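Local structure of single-stranded DNA specific exonuclease RecJ (Thermus thermophilus, 2ZXR) at residues T290-A293 with A294-Q297; G256-K260 with A261-A265. The protein degrades single-stranded DNA from the 5' end toward the 3' end as a divalent-metal-dependent exonuclease of the RecJ family. One frame throughout, in Å; residues are numbered along the deposited sequence.

Contact 1 (T290-A293 with A294-Q297); sequences TDDA and AEAQ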
# COMPACT_ATOMS: atom_id res chain seq x y z
N THR A 290 -8.13 23.34 -21.64
CA THR A 290 -8.77 23.49 -22.93
C THR A 290 -10.04 22.66 -23.13
O THR A 290 -10.20 21.60 -22.55
CB THR A 290 -7.77 23.21 -24.09
OG1 THR A 290 -8.40 23.54 -25.34
CG2 THR A 290 -7.36 21.71 -24.12
N ASP A 291 -10.94 23.16 -23.97
CA ASP A 291 -12.19 22.47 -24.29
C ASP A 291 -12.14 22.11 -25.78
O ASP A 291 -13.08 21.55 -26.33
CB ASP A 291 -13.39 23.39 -24.04
CG ASP A 291 -13.61 23.69 -22.56
OD1 ASP A 291 -14.14 24.78 -22.26
OD2 ASP A 291 -13.30 22.85 -21.68
N ASP A 292 -11.01 22.42 -26.41
CA ASP A 292 -10.82 22.14 -27.83
C ASP A 292 -10.18 20.76 -27.91
O ASP A 292 -9.03 20.57 -27.53
CB ASP A 292 -9.89 23.22 -28.42
CG ASP A 292 -9.52 23.00 -29.87
OD1 ASP A 292 -9.62 21.87 -30.40
OD2 ASP A 292 -9.10 23.99 -30.49
N ALA A 293 -10.93 19.78 -28.40
CA ALA A 293 -10.43 18.41 -28.45
C ALA A 293 -9.17 18.21 -29.30
O ALA A 293 -8.32 17.39 -28.96
CB ALA A 293 -11.53 17.48 -28.94
N ALA A 294 -9.08 18.95 -30.41
CA ALA A 294 -7.94 18.86 -31.31
C ALA A 294 -6.69 19.39 -30.63
O ALA A 294 -5.63 18.82 -30.76
CB ALA A 294 -8.21 19.66 -32.59
N GLU A 295 -6.82 20.50 -29.93
CA GLU A 295 -5.69 21.07 -29.22
C GLU A 295 -5.30 20.09 -28.09
O GLU A 295 -4.13 19.82 -27.86
CB GLU A 295 -6.05 22.44 -28.65
CG GLU A 295 -4.98 23.02 -27.74
CD GLU A 295 -5.40 24.31 -27.04
OE1 GLU A 295 -6.62 24.57 -26.91
OE2 GLU A 295 -4.51 25.06 -26.58
N ALA A 296 -6.30 19.57 -27.39
CA ALA A 296 -6.02 18.63 -26.31
C ALA A 296 -5.29 17.40 -26.90
O ALA A 296 -4.26 16.97 -26.36
CB ALA A 296 -7.33 18.21 -25.64
N GLN A 297 -5.81 16.86 -28.01
CA GLN A 297 -5.19 15.69 -28.65
C GLN A 297 -3.70 15.96 -28.90
O GLN A 297 -2.84 15.14 -28.55
CB GLN A 297 -5.91 15.37 -29.96
CG GLN A 297 -5.36 14.15 -30.77
CD GLN A 297 -6.12 13.95 -32.10
OE1 GLN A 297 -6.10 14.83 -32.99
NE2 GLN A 297 -6.81 12.83 -32.24

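Contact 2 (G256-K260 with A261-A265); sequences GYTGK and AVEVA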
# COMPACT_ATOMS: atom_id res chain seq x y z
N GLY A 256 -5.24 3.86 -21.92
CA GLY A 256 -6.05 2.67 -21.70
C GLY A 256 -6.75 2.56 -20.36
O GLY A 256 -6.91 1.49 -19.81
N TYR A 257 -7.14 3.70 -19.82
CA TYR A 257 -7.84 3.78 -18.54
C TYR A 257 -9.05 2.86 -18.47
O TYR A 257 -9.83 2.77 -19.41
CB TYR A 257 -8.32 5.21 -18.34
CG TYR A 257 -9.00 5.46 -17.01
CD1 TYR A 257 -10.35 5.81 -16.96
CD2 TYR A 257 -8.29 5.40 -15.83
CE1 TYR A 257 -10.97 6.10 -15.76
CE2 TYR A 257 -8.92 5.69 -14.59
CZ TYR A 257 -10.26 6.04 -14.57
OH TYR A 257 -10.89 6.30 -13.37
N THR A 258 -9.21 2.17 -17.34
CA THR A 258 -10.38 1.32 -17.14
C THR A 258 -11.01 1.57 -15.76
O THR A 258 -11.67 0.68 -15.21
CB THR A 258 -10.03 -0.17 -17.24
OG1 THR A 258 -9.20 -0.52 -16.13
CG2 THR A 258 -9.30 -0.46 -18.57
N GLY A 259 -10.78 2.76 -15.18
CA GLY A 259 -11.37 3.11 -13.89
C GLY A 259 -10.59 2.79 -12.62
O GLY A 259 -11.13 2.88 -11.49
N LYS A 260 -9.33 2.41 -12.80
CA LYS A 260 -8.47 2.06 -11.68
C LYS A 260 -7.56 3.19 -11.17
O LYS A 260 -7.02 3.97 -11.94
CB LYS A 260 -7.59 0.86 -12.07
CG LYS A 260 -8.36 -0.35 -12.56
CD LYS A 260 -9.50 -0.74 -11.60
CE LYS A 260 -9.99 -2.17 -11.91
NZ LYS A 260 -11.24 -2.55 -11.19
N ALA A 261 -7.40 3.26 -9.86
CA ALA A 261 -6.55 4.27 -9.27
C ALA A 261 -5.11 4.01 -9.70
O ALA A 261 -4.34 4.95 -9.90
CB ALA A 261 -6.66 4.21 -7.76
N VAL A 262 -4.75 2.73 -9.84
CA VAL A 262 -3.39 2.35 -10.23
C VAL A 262 -3.03 2.84 -11.64
O VAL A 262 -1.88 3.12 -11.93
CB VAL A 262 -3.19 0.80 -10.16
CG1 VAL A 262 -3.99 0.11 -11.26
CG2 VAL A 262 -1.70 0.45 -10.32
N GLU A 263 -4.02 2.95 -12.52
CA GLU A 263 -3.74 3.45 -13.85
C GLU A 263 -3.42 4.97 -13.75
O GLU A 263 -2.55 5.48 -14.48
CB GLU A 263 -4.93 3.17 -14.78
CG GLU A 263 -5.21 1.65 -14.93
CD GLU A 263 -6.58 1.36 -15.56
OE1 GLU A 263 -7.56 2.07 -15.25
OE2 GLU A 263 -6.68 0.41 -16.36
N VAL A 264 -4.10 5.68 -12.84
CA VAL A 264 -3.84 7.11 -12.62
C VAL A 264 -2.41 7.29 -12.07
O VAL A 264 -1.63 8.12 -12.55
CB VAL A 264 -4.83 7.72 -11.58
CG1 VAL A 264 -4.43 9.18 -11.27
CG2 VAL A 264 -6.26 7.67 -12.12
N ALA A 265 -2.07 6.48 -11.08
CA ALA A 265 -0.77 6.54 -10.42
C ALA A 265 0.43 6.24 -11.33
O ALA A 265 1.46 6.91 -11.27
CB ALA A 265 -0.77 5.58 -9.21

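Contact 1 (T290-A293 with A294-Q297)
T290 and E295 meet through their polar ends at the start of a helix: the hydroxyl OG1 of T290 donates a hydrogen bond to OE1 of E295 over 2.6 Å, approaching from above the carboxylate plane, 47° out of it. The same OG1 accepts from N of D292 at 3.0 Å, so one bond given and one taken fix the rotation of the hydroxyl. E295 gets there with CG anti to its backbone N (chi1 173°) and an extended chain that carries OE1 back to T290. Its other oxygen, OE2, forms a salt bridge with R286 of the preceding helix.

D292 crosses E295 at about a right angle, their carboxylate planes 71° apart. Its OD1 caps the helix, taking a bond from N of E295 at 3.2 Å that arrives steeply from above the carboxylate plane, and a weak one from N of A294. OD2 of D292 lies 4.4 Å from OE1 of E295; the R286 salt bridge probably eases this meeting of like charges. On the inner side, the methyl CG2 of T290 rests on CB of A296 at 3.8 Å, while A296 also touches V246 and L250 of helix 246-254. Bonds from N of A296 to O of D292 and N of Q297 to O of A293 begin the helical pattern. Together these features make a classic aspartate N-cap, with an ST turn at T290 leading into it.

Contact 2 (G256-K260 with A261-A265)
The chain leaves helix 246-254 through a Schellman motif with G256 at positive phi, turns again at G259, and enters the next helix at K260, whose O accepts weak bonds from N of E263 and N of V264. Inside this bend sits the carboxylate of E263, held by three bonds. OE1 takes N of T258 at 2.7 Å on its syn side and N of K260 at 3.0 Å from the opposite face of the carboxylate plane. OE2 pairs with the hydroxyl OG1 of T258 at 2.7 Å, again on the syn side, so that T258 grips both oxygens and holds the group against rotation. That hydroxyl is placed by chi1 of 68°, which sets OG1 between the backbone N and the carbonyl carbon. Three hydrogen bonds to a buried carboxylate would probably favour its charged form.

The Y257 ring stands across E263 at about a right angle, ring and carboxylate planes 43° apart, with CD2 of Y257 3.5 Å from OE1 of E263. N of G259 lies over the centre of one ring face, 3.2 Å above the plane. CE2 of Y257 meets CG2 of V264 at 4.1 Å, the two side chains lying side by side; the phenol OH bonds to O of L237. CB and CG of K260 pass obliquely by OE1 of E263 before the chain bends away at chi2. A glutamate in the first turn thus reaches back to backbone NH groups of the K260 N-cap and the loop before it, the side-chain-to-backbone half of a capping box, here extended to T258.

Overall arrangement
Contact 2 comes first along the chain, joining helix 246-254 to helix 261-277; helix 281-289 follows, and contact 1 then opens helix 293-321. Both begin helices in a run that follows, in sequence, the strands of the parallel sheet containing 74-78 and precedes strand 332-335. The centres of contact 1 and contact 2 are about 21 Å apart and their nearest atoms about 13 Å. Helix 246-254 links them: contact 1 packs on its V246 and L250, contact 2 begins where it ends. Contact 1 is remote from the metal-binding residues; in contact 2 the V264 side chain, about 13 Å from the magnesium ion, packs on I219 of helix 211-220, which leads to the metal ligand D221.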